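Local atomic coordinates of gluconate kinase (PDB entry 3LL3), a protein that probably phosphorylates a sugar or sugar acid at the expense of ATP, as FGGY-family carbohydrate kinases do, and is seen here with ATP and D-xylulose bound. Residues Y5-D10 with G18-I23; I74-Q79 with T231-G236; G156-I161 with V170-M175; R164-L169 with F215-E220. One frame throughout, in Å; residues are numbered along the deposited sequence.

How the interactions relate
All four contacts lie in the N-terminal actin-like domain of an FGGY kinase, and their chemistry differs with their place in the fold. Interactions 1 and 2 are buried and belong to one mixed sheet: strand 4-11 pairs antiparallel with 15-22 in interaction 1, while strand 70-78 lies between 4-11 and 232-238, and M9 of interaction 1 packs on W76 of interaction 2. Interaction 3, also buried, is instead polar, with a salt bridge and waters; K158 NZ also hydrogen-bonds L235 O of interaction 2. Interaction 4 shares helix 157-166 with interaction 3 but takes its other end, where a partly exposed surface is held by backbone carbonyls and lysines; its I217 packs on I233 of interaction 2.

Interaction 1 of 4, residues Y5-D10 with G18-I23; sequences YIIGMD and GVLYDI
L20 puts one methyl, CD1, between two side chains of the facing strand, 3.6 Å from Y5 CB and 3.7 Å from I7 CG1. The leucine reaches them because its CG stands anti to the backbone N (chi1 179°), which carries the branch over the neighbouring strand. Beside it the Y5 ring slants across D22, with CD2 3.7 Å from D22 CA. On the other face of the sheet, the Y21 ring turns its edge to I6 O and G8 N, its CE1 lying 4.1 Å from G8 N, and V19 CG1 rests on one of its faces near the rim. Strands 4-11 and 15-22 form the beta hairpin that opens the actin-like ATPase fold of FGGY kinases. Two hydrogen-bonded pairs fix the register: I6 N to Y21 O at 2.9 Å with Y21 N to I6 O at 2.8 Å, then G8 with V19 in the same reciprocal way. Further along, selenium of selenomethionine M9 lies 3.8 Å from G18 CA. Helix 49-65 covers I7 and M9; helix 429-441 covers the opposite face, where T431 OG1 is hydrogen-bonded to Y21 OH.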
loop_
_atom_site.group_PDB
_atom_site.type_symbol
_atom_site.label_atom_id
_atom_site.label_comp_id
_atom_site.label_asym_id
_atom_site.label_seq_id
_atom_site.Cartn_x
_atom_site.Cartn_y
_atom_site.Cartn_z
ATOM N N TYR A 5 22.255 -44.986 21.305
ATOM C CA TYR A 5 21.455 -43.906 20.759
ATOM C C TYR A 5 22.026 -42.544 21.123
ATOM O O TYR A 5 22.826 -42.413 22.054
ATOM C CB TYR A 5 20.023 -43.986 21.275
ATOM C CG TYR A 5 19.311 -45.250 20.893
ATOM C CD1 TYR A 5 19.523 -46.433 21.600
ATOM C CD2 TYR A 5 18.417 -45.261 19.846
ATOM C CE1 TYR A 5 18.864 -47.595 21.257
ATOM C CE2 TYR A 5 17.751 -46.416 19.487
ATOM C CZ TYR A 5 17.976 -47.582 20.195
ATOM O OH TYR A 5 17.305 -48.724 19.834
ATOM N N ILE A 6 21.581 -41.535 20.385
ATOM C CA ILE A 6 21.952 -40.149 20.648
ATOM C C ILE A 6 20.690 -39.310 20.682
ATOM O O ILE A 6 19.823 -39.454 19.823
ATOM C CB ILE A 6 22.867 -39.611 19.548
ATOM C CG1 ILE A 6 24.224 -40.322 19.583
ATOM C CG2 ILE A 6 23.024 -38.090 19.683
ATOM C CD1 ILE A 6 25.074 -40.042 18.351
ATOM N N ILE A 7 20.573 -38.441 21.672
ATOM C CA ILE A 7 19.445 -37.524 21.717
ATOM C C ILE A 7 19.903 -36.132 21.312
ATOM O O ILE A 7 20.924 -35.636 21.794
ATOM C CB ILE A 7 18.800 -37.474 23.102
ATOM C CG1 ILE A 7 18.222 -38.837 23.468
ATOM C CG2 ILE A 7 17.718 -36.436 23.153
ATOM C CD1 ILE A 7 17.688 -38.882 24.896
ATOM N N GLY A 8 19.165 -35.519 20.393
ATOM C CA GLY A 8 19.407 -34.137 20.034
ATOM C C GLY A 8 18.280 -33.304 20.594
ATOM O O GLY A 8 17.110 -33.634 20.405
HETATM N N MSE A 9 18.633 -32.239 21.305
HETATM C CA MSE A 9 17.662 -31.383 21.959
HETATM C C MSE A 9 17.650 -30.037 21.274
HETATM O O MSE A 9 18.693 -29.547 20.863
HETATM C CB MSE A 9 18.053 -31.175 23.419
HETATM C CG MSE A 9 18.166 -32.471 24.217
HETATM SE SE MSE A 9 16.399 -33.237 24.541
HETATM C CE MSE A 9 15.668 -31.908 25.790
ATOM N N ASP A 10 16.474 -29.429 21.184
ATOM C CA ASP A 10 16.323 -28.129 20.565
ATOM C C ASP A 10 15.553 -27.225 21.520
ATOM O O ASP A 10 14.333 -27.327 21.638
ATOM C CB ASP A 10 15.550 -28.290 19.269
ATOM C CG ASP A 10 15.335 -26.979 18.547
ATOM O OD1 ASP A 10 16.330 -26.245 18.332
ATOM O OD2 ASP A 10 14.169 -26.702 18.169
ATOM N N GLY A 18 12.886 -32.858 21.633
ATOM C CA GLY A 18 13.956 -33.833 21.656
ATOM C C GLY A 18 13.733 -34.872 20.576
ATOM O O GLY A 18 12.597 -35.276 20.318
ATOM N N VAL A 19 14.818 -35.291 19.932
ATOM C CA VAL A 19 14.745 -36.352 18.946
ATOM C C VAL A 19 15.742 -37.438 19.344
ATOM O O VAL A 19 16.896 -37.160 19.668
ATOM C CB VAL A 19 15.028 -35.849 17.516
ATOM C CG1 VAL A 19 14.933 -37.005 16.511
ATOM C CG2 VAL A 19 14.065 -34.725 17.149
ATOM N N LEU A 20 15.264 -38.672 19.371
ATOM C CA LEU A 20 16.103 -39.832 19.656
ATOM C C LEU A 20 16.586 -40.418 18.333
ATOM O O LEU A 20 15.776 -40.714 17.455
ATOM C CB LEU A 20 15.298 -40.871 20.445
ATOM C CG LEU A 20 15.968 -42.192 20.851
ATOM C CD1 LEU A 20 17.150 -41.947 21.766
ATOM C CD2 LEU A 20 14.960 -43.126 21.515
ATOM N N TYR A 21 17.900 -40.548 18.176
ATOM C CA TYR A 21 18.474 -41.087 16.953
ATOM C C TYR A 21 19.194 -42.383 17.272
ATOM O O TYR A 21 19.839 -42.495 18.316
ATOM C CB TYR A 21 19.486 -40.110 16.333
ATOM C CG TYR A 21 18.929 -38.767 15.914
ATOM C CD1 TYR A 21 18.971 -37.676 16.781
ATOM C CD2 TYR A 21 18.395 -38.577 14.641
ATOM C CE1 TYR A 21 18.473 -36.453 16.410
ATOM C CE2 TYR A 21 17.891 -37.345 14.255
ATOM C CZ TYR A 21 17.935 -36.285 15.144
ATOM O OH TYR A 21 17.441 -35.053 14.781
ATOM N N ASP A 22 19.094 -43.362 16.374
ATOM C CA ASP A 22 19.891 -44.576 16.513
ATOM C C ASP A 22 21.306 -44.321 16.001
ATOM O O ASP A 22 21.611 -43.229 15.509
ATOM C CB ASP A 22 19.229 -45.795 15.837
ATOM C CG ASP A 22 19.221 -45.709 14.314
ATOM O OD1 ASP A 22 20.120 -45.065 13.728
ATOM O OD2 ASP A 22 18.308 -46.313 13.703
ATOM N N ILE A 23 22.167 -45.323 16.127
ATOM C CA ILE A 23 23.588 -45.160 15.847
ATOM C C ILE A 23 23.884 -45.086 14.343
ATOM O O ILE A 23 25.042 -44.963 13.934
ATOM C CB ILE A 23 24.432 -46.283 16.530
ATOM C CG1 ILE A 23 25.813 -45.761 16.931
ATOM C CG2 ILE A 23 24.521 -47.512 15.642
ATOM C CD1 ILE A 23 25.754 -44.597 17.884
#

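Interaction 2 of 4, residues I74-Q79 with T231-G236; sequences ISWSSQ and TKIILG. With XUL (D-xylulose), chain E.
I74 is gripped through both its backbone polar atoms by strand 232-236, which runs parallel to strand 74-78 with their axes 21° apart. I74 N gives its hydrogen to K232 O at 2.8 Å, nearly end-on to the carbonyl, and I74 O accepts from I234 N at 2.9 Å in an almost straight bond (172° at the hydrogen) whose donor is tilted from the carbonyl plane. Past this point the register slips by one residue: L235 has helical backbone angles and is passed over, so W76 lies against G236, whose CA comes to 3.2 Å from W76 O in a CA-H...O contact. The glycine has a positive phi where the strands close up.

Among the side chains, W76 turns the pyrrole side of its indole to the other strand: CD1 meets I234 O at 3.1 Å, edge-on and in the ring plane, and NE1 lies 3.5 Å from I233 CG2. I74 CG2 covers one face of the indole toward its rim, and K158 and I161 of helix 157-166 touch the tryptophan as well. On the opposite side of the sheet, S75 OG sits 3.7 Å from I234 CB while hydrogen-bonding A434 O in helix 429-441. Strand 74-78 leads directly into Q79 of the D-xylulose pocket, where Q79 CA approaches O5 of the sugar at 3.5 Å.

The side-chain contact is therefore mainly apolar, with polar backbone atoms paired inside it, and the S75 hydroxyl, although buried among hydrocarbon, has its partner, A434 O, in helix 429-441.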
loop_
_atom_site.group_PDB
_atom_site.type_symbol
_atom_site.label_atom_id
_atom_site.label_comp_id
_atom_site.label_asym_id
_atom_site.label_seq_id
_atom_site.Cartn_x
_atom_site.Cartn_y
_atom_site.Cartn_z
ATOM N N ILE A 74 23.922 -36.759 24.743
ATOM C CA ILE A 74 22.824 -35.820 24.574
ATOM C C ILE A 74 23.435 -34.495 24.110
ATOM O O ILE A 74 24.281 -33.919 24.800
ATOM C CB ILE A 74 22.061 -35.608 25.879
ATOM C CG1 ILE A 74 21.529 -36.943 26.402
ATOM C CG2 ILE A 74 20.918 -34.629 25.700
ATOM C CD1 ILE A 74 20.981 -36.832 27.818
ATOM N N SER A 75 23.019 -34.032 22.933
ATOM C CA SER A 75 23.569 -32.820 22.347
ATOM C C SER A 75 22.497 -31.732 22.238
ATOM O O SER A 75 21.291 -32.020 22.253
ATOM C CB SER A 75 24.171 -33.138 20.976
ATOM O OG SER A 75 24.912 -32.036 20.478
ATOM N N TRP A 76 22.942 -30.484 22.097
ATOM C CA TRP A 76 22.060 -29.342 22.321
ATOM C C TRP A 76 22.067 -28.330 21.190
ATOM O O TRP A 76 23.128 -27.938 20.705
ATOM C CB TRP A 76 22.418 -28.662 23.654
ATOM C CG TRP A 76 22.361 -29.613 24.791
ATOM C CD1 TRP A 76 23.368 -30.422 25.236
ATOM C CD2 TRP A 76 21.228 -29.883 25.622
ATOM N NE1 TRP A 76 22.928 -31.182 26.299
ATOM C CE2 TRP A 76 21.620 -30.860 26.559
ATOM C CE3 TRP A 76 19.921 -29.383 25.674
ATOM C CZ2 TRP A 76 20.751 -31.353 27.527
ATOM C CZ3 TRP A 76 19.059 -29.874 26.635
ATOM C CH2 TRP A 76 19.478 -30.856 27.546
ATOM N N SER A 77 20.866 -27.950 20.759
ATOM C CA SER A 77 20.642 -26.803 19.897
ATOM C C SER A 77 19.770 -25.851 20.717
ATOM O O SER A 77 18.893 -26.297 21.462
ATOM C CB SER A 77 19.923 -27.225 18.620
ATOM O OG SER A 77 19.563 -26.093 17.853
ATOM N N SER A 78 20.034 -24.552 20.637
ATOM C CA SER A 78 19.362 -23.621 21.540
ATOM C C SER A 78 19.061 -22.263 20.902
ATOM O O SER A 78 19.848 -21.769 20.095
ATOM C CB SER A 78 20.219 -23.425 22.800
ATOM O OG SER A 78 19.677 -22.425 23.644
ATOM N N GLN A 79 17.927 -21.674 21.284
ATOM C CA GLN A 79 17.634 -20.284 20.986
ATOM C C GLN A 79 18.840 -19.427 21.374
ATOM O O GLN A 79 19.627 -19.813 22.230
ATOM C CB GLN A 79 16.432 -19.822 21.804
ATOM C CG GLN A 79 16.710 -19.825 23.295
ATOM C CD GLN A 79 15.468 -19.589 24.138
ATOM O OE1 GLN A 79 14.758 -20.528 24.509
ATOM N NE2 GLN A 79 15.228 -18.334 24.484
ATOM N N THR A 231 26.674 -41.875 29.809
ATOM C CA THR A 231 26.045 -40.884 28.938
ATOM C C THR A 231 26.772 -39.531 28.985
ATOM O O THR A 231 26.926 -38.945 30.051
ATOM C CB THR A 231 24.603 -40.614 29.378
ATOM O OG1 THR A 231 23.866 -41.835 29.393
ATOM C CG2 THR A 231 23.920 -39.598 28.446
ATOM N N LYS A 232 27.175 -39.025 27.820
ATOM C CA LYS A 232 27.868 -37.745 27.717
ATOM C C LYS A 232 26.967 -36.572 27.347
ATOM O O LYS A 232 26.002 -36.724 26.596
ATOM C CB LYS A 232 29.010 -37.832 26.697
ATOM C CG LYS A 232 30.239 -38.529 27.228
ATOM C CD LYS A 232 30.435 -39.851 26.560
ATOM C CE LYS A 232 31.406 -39.727 25.390
ATOM N NZ LYS A 232 32.765 -40.233 25.775
ATOM N N ILE A 233 27.290 -35.398 27.885
ATOM C CA ILE A 233 26.702 -34.167 27.415
ATOM C C ILE A 233 27.643 -33.582 26.372
ATOM O O ILE A 233 28.837 -33.414 26.632
ATOM C CB ILE A 233 26.534 -33.133 28.539
ATOM C CG1 ILE A 233 25.585 -33.665 29.608
ATOM C CG2 ILE A 233 25.982 -31.823 27.968
ATOM C CD1 ILE A 233 24.162 -33.792 29.118
ATOM N N ILE A 234 27.108 -33.291 25.189
ATOM C CA ILE A 234 27.856 -32.583 24.160
ATOM C C ILE A 234 27.450 -31.121 24.249
ATOM O O ILE A 234 26.250 -30.789 24.247
ATOM C CB ILE A 234 27.549 -33.149 22.757
ATOM C CG1 ILE A 234 27.591 -34.686 22.787
ATOM C CG2 ILE A 234 28.534 -32.592 21.733
ATOM C CD1 ILE A 234 28.869 -35.265 23.401
ATOM N N LEU A 235 28.442 -30.247 24.362
ATOM C CA LEU A 235 28.166 -28.847 24.601
ATOM C C LEU A 235 27.116 -28.280 23.625
ATOM O O LEU A 235 26.189 -27.583 24.030
ATOM C CB LEU A 235 29.454 -28.039 24.548
ATOM C CG LEU A 235 29.280 -26.569 24.905
ATOM C CD1 LEU A 235 28.557 -26.395 26.266
ATOM C CD2 LEU A 235 30.628 -25.829 24.866
ATOM N N GLY A 236 27.247 -28.589 22.344
ATOM C CA GLY A 236 26.259 -28.122 21.378
ATOM C C GLY A 236 26.488 -26.710 20.876
ATOM O O GLY A 236 27.575 -26.170 21.039
HETATM C C1 XUL E . 19.519 -16.006 15.008
HETATM C C2 XUL E . 18.909 -14.748 15.651
HETATM C C3 XUL E . 17.545 -14.830 16.392
HETATM C C4 XUL E . 17.047 -16.250 16.722
HETATM C C5 XUL E . 17.845 -16.945 17.842
HETATM O O1 XUL E . 19.564 -15.854 13.609
HETATM O O2 XUL E . 19.478 -13.689 15.530
HETATM O O3 XUL E . 16.549 -14.236 15.598
HETATM O O4 XUL E . 15.701 -16.140 17.126
HETATM O O5 XUL E . 17.080 -17.946 18.468
#

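Interaction 3 of 4, residues G156-I161 with V170-M175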
loop_
_atom_site.group_PDB
_atom_site.type_symbol
_atom_site.label_atom_id
_atom_site.label_comp_id
_atom_site.label_asym_id
_atom_site.label_seq_id
_atom_site.Cartn_x
_atom_site.Cartn_y
_atom_site.Cartn_z
ATOM N N GLY A 156 23.207 -17.875 29.414
ATOM C CA GLY A 156 22.034 -18.108 28.590
ATOM C C GLY A 156 21.369 -19.400 29.010
ATOM O O GLY A 156 21.919 -20.154 29.815
ATOM N N ILE A 157 20.193 -19.670 28.456
ATOM C CA ILE A 157 19.429 -20.859 28.824
ATOM C C ILE A 157 20.174 -22.168 28.537
ATOM O O ILE A 157 20.022 -23.146 29.276
ATOM C CB ILE A 157 18.062 -20.894 28.106
ATOM C CG1 ILE A 157 17.228 -22.066 28.624
ATOM C CG2 ILE A 157 18.260 -21.012 26.590
ATOM C CD1 ILE A 157 16.726 -21.873 30.046
ATOM N N LYS A 158 20.952 -22.231 27.460
ATOM C CA LYS A 158 21.688 -23.467 27.238
ATOM C C LYS A 158 22.705 -23.709 28.372
ATOM O O LYS A 158 22.807 -24.823 28.877
ATOM C CB LYS A 158 22.339 -23.563 25.851
ATOM C CG LYS A 158 23.183 -24.849 25.677
ATOM C CD LYS A 158 23.470 -25.186 24.190
ATOM C CE LYS A 158 24.574 -24.298 23.596
ATOM N NZ LYS A 158 25.943 -24.743 24.038
ATOM N N GLU A 159 23.438 -22.667 28.763
ATOM C CA GLU A 159 24.384 -22.745 29.883
ATOM C C GLU A 159 23.671 -23.152 31.177
ATOM O O GLU A 159 24.155 -23.989 31.928
ATOM C CB GLU A 159 25.090 -21.404 30.101
ATOM C CG GLU A 159 26.040 -21.001 28.987
ATOM C CD GLU A 159 25.283 -20.618 27.740
ATOM O OE1 GLU A 159 24.367 -19.768 27.866
ATOM O OE2 GLU A 159 25.577 -21.191 26.655
ATOM N N TYR A 160 22.517 -22.547 31.419
ATOM C CA TYR A 160 21.724 -22.860 32.590
ATOM C C TYR A 160 21.418 -24.346 32.678
ATOM O O TYR A 160 21.684 -24.979 33.710
ATOM C CB TYR A 160 20.408 -22.079 32.589
ATOM C CG TYR A 160 19.552 -22.446 33.790
ATOM C CD1 TYR A 160 19.922 -22.066 35.067
ATOM C CD2 TYR A 160 18.389 -23.196 33.643
ATOM C CE1 TYR A 160 19.159 -22.414 36.169
ATOM C CE2 TYR A 160 17.614 -23.544 34.742
ATOM C CZ TYR A 160 18.004 -23.151 36.000
ATOM O OH TYR A 160 17.229 -23.496 37.091
ATOM N N ILE A 161 20.840 -24.887 31.592
ATOM C CA ILE A 161 20.489 -26.298 31.526
ATOM C C ILE A 161 21.703 -27.162 31.796
ATOM O O ILE A 161 21.674 -28.037 32.664
ATOM C CB ILE A 161 19.864 -26.683 30.162
ATOM C CG1 ILE A 161 18.529 -25.962 29.978
ATOM C CG2 ILE A 161 19.670 -28.183 30.071
ATOM C CD1 ILE A 161 18.045 -25.886 28.527
ATOM N N VAL A 170 29.638 -23.584 31.027
ATOM C CA VAL A 170 30.388 -23.489 29.789
ATOM C C VAL A 170 29.460 -23.081 28.647
ATOM O O VAL A 170 28.322 -23.551 28.571
ATOM C CB VAL A 170 31.016 -24.835 29.438
ATOM C CG1 VAL A 170 31.828 -24.722 28.159
ATOM C CG2 VAL A 170 31.895 -25.335 30.600
ATOM N N THR A 171 29.936 -22.194 27.786
ATOM C CA THR A 171 29.205 -21.858 26.557
ATOM C C THR A 171 30.051 -22.228 25.333
ATOM O O THR A 171 31.277 -22.347 25.436
ATOM C CB THR A 171 28.795 -20.364 26.525
ATOM O OG1 THR A 171 27.862 -20.142 25.460
ATOM C CG2 THR A 171 30.011 -19.451 26.342
ATOM N N ASP A 172 29.424 -22.440 24.179
ATOM C CA ASP A 172 30.213 -22.719 22.991
ATOM C C ASP A 172 30.408 -21.416 22.235
ATOM O O ASP A 172 29.686 -20.449 22.455
ATOM C CB ASP A 172 29.528 -23.741 22.074
ATOM C CG ASP A 172 28.283 -23.172 21.411
ATOM O OD1 ASP A 172 28.327 -22.850 20.201
ATOM O OD2 ASP A 172 27.258 -23.034 22.114
ATOM N N THR A 173 31.387 -21.403 21.348
ATOM C CA THR A 173 31.692 -20.242 20.535
ATOM C C THR A 173 30.451 -19.659 19.820
ATOM O O THR A 173 30.291 -18.457 19.787
ATOM C CB THR A 173 32.744 -20.591 19.473
ATOM O OG1 THR A 173 33.905 -21.157 20.105
ATOM C CG2 THR A 173 33.130 -19.367 18.690
ATOM N N THR A 174 29.591 -20.501 19.235
ATOM C CA THR A 174 28.471 -19.969 18.432
ATOM C C THR A 174 27.450 -19.275 19.322
ATOM O O THR A 174 26.726 -18.378 18.884
ATOM C CB THR A 174 27.726 -21.066 17.609
ATOM O OG1 THR A 174 26.852 -21.794 18.476
ATOM C CG2 THR A 174 28.696 -22.020 16.943
HETATM N N MSE A 175 27.388 -19.693 20.581
HETATM C CA MSE A 175 26.450 -19.086 21.519
HETATM C C MSE A 175 27.039 -17.789 22.109
HETATM O O MSE A 175 26.321 -16.821 22.323
HETATM C CB MSE A 175 26.073 -20.078 22.619
HETATM C CG MSE A 175 24.943 -19.606 23.497
HETATM SE SE MSE A 175 23.222 -19.385 22.589
HETATM C CE MSE A 175 22.937 -21.254 22.039
HETATM O O HOH W 1 26.233 -23.936 26.603
HETATM O O HOH W 2 26.793 -24.706 31.513
#
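The first turn of helix 157-166 packs against strand 170-172 and the start of the short helix after it, at 137° to the strand, with E159 and T171 lying nearest by their CA atoms.

Two neighbouring helix residues reach across with opposite charges. K158 extends with CG anti to the backbone N (chi1 177°), then bends at its last two torsions to bring NZ to D172 OD2 at 2.9 Å. This salt bridge meets the oxygen on its anti side, 31° out of the carboxylate plane, and the two side chains cross at about a right angle. D172 is the N-cap of helix 173-176, and its other oxygen, OD1, accepts weak bonds from T174 N and M175 N and uses its syn lone pair for T174 OG1. E159 folds at chi2, passing CG 3.4 Å from V170 O and placing OE2 2.8 Å from T171 OG1, whose hydroxyl donates from above the carboxylate plane.

A water knits the two halves together: it accepts from K158 NZ at 2.7 Å and donates to both E159 OE2 and V170 O. With D172 in direct contact and E159 linked through this water, the buried ammonium is probably stabilised in its charged form. A second water bridges E159 O and V170 N. Beside the lysine, the methyl of selenomethionine M175, CE, rests 3.8 Å from K158 CE.

Strand 232-238 lies alongside, with L235 O as a further acceptor for K158 NZ; helix 49-65 packs on I157, Y160 and I161, and strand 206-208 pairs with T171.

Interaction 4 of 4, residues R164-L169 with F215-E220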
loop_
_atom_site.group_PDB
_atom_site.type_symbol
_atom_site.label_atom_id
_atom_site.label_comp_id
_atom_site.label_asym_id
_atom_site.label_seq_id
_atom_site.Cartn_x
_atom_site.Cartn_y
_atom_site.Cartn_z
ATOM N N ARG A 164 22.743 -27.082 35.415
ATOM C CA ARG A 164 21.914 -27.869 36.302
ATOM C C ARG A 164 22.331 -29.331 36.210
ATOM O O ARG A 164 22.387 -30.020 37.225
ATOM C CB ARG A 164 20.431 -27.697 35.975
ATOM C CG ARG A 164 19.860 -26.328 36.348
ATOM C CD ARG A 164 19.637 -26.180 37.858
ATOM N NE ARG A 164 18.749 -27.210 38.385
ATOM C CZ ARG A 164 17.419 -27.154 38.358
ATOM N NH1 ARG A 164 16.802 -26.106 37.838
ATOM N NH2 ARG A 164 16.702 -28.162 38.845
ATOM N N LEU A 165 22.657 -29.796 35.004
ATOM C CA LEU A 165 22.996 -31.211 34.807
ATOM C C LEU A 165 24.388 -31.644 35.300
ATOM O O LEU A 165 24.558 -32.781 35.754
ATOM C CB LEU A 165 22.812 -31.622 33.336
ATOM C CG LEU A 165 21.374 -31.646 32.830
ATOM C CD1 LEU A 165 21.352 -31.839 31.303
ATOM C CD2 LEU A 165 20.571 -32.740 33.516
ATOM N N THR A 166 25.378 -30.754 35.194
ATOM C CA THR A 166 26.769 -31.136 35.419
ATOM C C THR A 166 27.483 -30.282 36.452
ATOM O O THR A 166 28.615 -30.586 36.812
ATOM C CB THR A 166 27.609 -30.996 34.137
ATOM O OG1 THR A 166 27.714 -29.606 33.788
ATOM C CG2 THR A 166 26.997 -31.794 32.981
ATOM N N GLY A 167 26.859 -29.191 36.884
ATOM C CA GLY A 167 27.522 -28.264 37.783
ATOM C C GLY A 167 28.619 -27.456 37.096
ATOM O O GLY A 167 29.384 -26.756 37.754
ATOM N N LYS A 168 28.697 -27.541 35.770
ATOM C CA LYS A 168 29.672 -26.752 35.017
ATOM C C LYS A 168 29.008 -25.600 34.242
ATOM O O LYS A 168 27.871 -25.718 33.786
ATOM C CB LYS A 168 30.495 -27.653 34.097
ATOM C CG LYS A 168 31.406 -28.626 34.856
ATOM C CD LYS A 168 32.280 -29.467 33.933
ATOM C CE LYS A 168 33.412 -30.139 34.716
ATOM N NZ LYS A 168 32.920 -31.206 35.640
ATOM N N LEU A 169 29.714 -24.481 34.139
ATOM C CA LEU A 169 29.248 -23.318 33.402
ATOM C C LEU A 169 30.122 -23.119 32.180
ATOM O O LEU A 169 31.201 -22.534 32.275
ATOM C CB LEU A 169 29.312 -22.057 34.264
ATOM C CG LEU A 169 28.057 -21.674 35.043
ATOM C CD1 LEU A 169 28.242 -20.317 35.737
ATOM C CD2 LEU A 169 26.864 -21.625 34.121
ATOM N N PHE A 215 31.363 -33.352 31.250
ATOM C CA PHE A 215 31.269 -34.590 32.014
ATOM C C PHE A 215 31.712 -34.318 33.450
ATOM O O PHE A 215 32.569 -33.460 33.679
ATOM C CB PHE A 215 32.204 -35.630 31.381
ATOM C CG PHE A 215 31.867 -37.066 31.718
ATOM C CD1 PHE A 215 30.848 -37.738 31.049
ATOM C CD2 PHE A 215 32.598 -37.761 32.685
ATOM C CE1 PHE A 215 30.546 -39.068 31.353
ATOM C CE2 PHE A 215 32.303 -39.097 32.988
ATOM C CZ PHE A 215 31.279 -39.747 32.328
ATOM N N PRO A 216 31.122 -35.027 34.429
ATOM C CA PRO A 216 30.022 -35.977 34.270
ATOM C C PRO A 216 28.689 -35.335 34.582
ATOM O O PRO A 216 28.648 -34.239 35.119
ATOM C CB PRO A 216 30.309 -37.029 35.352
ATOM C CG PRO A 216 31.542 -36.540 36.110
ATOM C CD PRO A 216 31.684 -35.097 35.786
ATOM N N ILE A 217 27.610 -36.037 34.257
ATOM C CA ILE A 217 26.279 -35.653 34.692
ATOM C C ILE A 217 26.122 -36.092 36.142
ATOM O O ILE A 217 26.658 -37.132 36.538
ATOM C CB ILE A 217 25.210 -36.349 33.830
ATOM C CG1 ILE A 217 25.316 -35.882 32.374
ATOM C CG2 ILE A 217 23.816 -36.099 34.386
ATOM C CD1 ILE A 217 24.356 -36.584 31.424
ATOM N N LYS A 218 25.408 -35.298 36.935
ATOM C CA LYS A 218 25.216 -35.603 38.352
ATOM C C LYS A 218 24.321 -36.834 38.531
ATOM O O LYS A 218 23.307 -36.965 37.839
ATOM C CB LYS A 218 24.644 -34.389 39.086
ATOM C CG LYS A 218 25.571 -33.175 39.074
ATOM C CD LYS A 218 25.195 -32.145 40.146
ATOM C CE LYS A 218 23.921 -31.374 39.790
ATOM N NZ LYS A 218 23.473 -30.466 40.899
ATOM N N THR A 219 24.694 -37.728 39.457
ATOM C CA THR A 219 23.985 -39.000 39.634
ATOM C C THR A 219 22.495 -38.795 39.752
ATOM O O THR A 219 21.712 -39.575 39.236
ATOM C CB THR A 219 24.390 -39.785 40.912
ATOM O OG1 THR A 219 25.716 -39.439 41.327
ATOM C CG2 THR A 219 24.298 -41.275 40.649
ATOM N N GLU A 220 22.113 -37.757 40.476
ATOM C CA GLU A 220 20.707 -37.413 40.624
ATOM C C GLU A 220 19.992 -37.451 39.283
ATOM O O GLU A 220 18.968 -38.118 39.128
ATOM C CB GLU A 220 20.576 -36.019 41.221
ATOM C CG GLU A 220 19.173 -35.457 41.200
ATOM C CD GLU A 220 19.126 -34.084 41.832
ATOM O OE1 GLU A 220 20.194 -33.618 42.283
ATOM O OE2 GLU A 220 18.033 -33.474 41.882
#
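The C-terminal end of helix 157-166, in the N-terminal actin-like domain of this FGGY kinase, meets the loop that leads from strand 213-214 into helix 219-225, so the end of one helix faces the start of another. The link is L165 O, a carbonyl of the helix's last turn, which receives K218 N at 2.9 Å in a nearly straight bond (168° at the hydrogen). K218 is itself the N-cap residue of helix 219-225. I217 CA makes a CA-H...O contact with the same oxygen at 3.5 Å, and I217 CG2 lies close by as well.

From there the K218 side chain runs back along the helix end. Its bend at chi3 (-73°) brings CE to 3.3 Å from R164 O, so that hydrocarbon and not the ammonium makes this approach. T166 comes up against P216, which follows a cis peptide bond, with CB 3.5 Å from P216 O and CG2 almost as near. The threonine's OG1, turned the other way, accepts from K168 N at 3.0 Å in an ST turn and is also hydrogen-bonded to I162 O.

Inward, L165 and I217 both pack on I233 of strand 232-238, closing the buried side, while F215, P216 and both lysines remain exposed. At this outer margin K168 stretches almost fully before turning at chi4, and its NZ reaches F215 O at 3.0 Å, tilted 30° from the carbonyl plane.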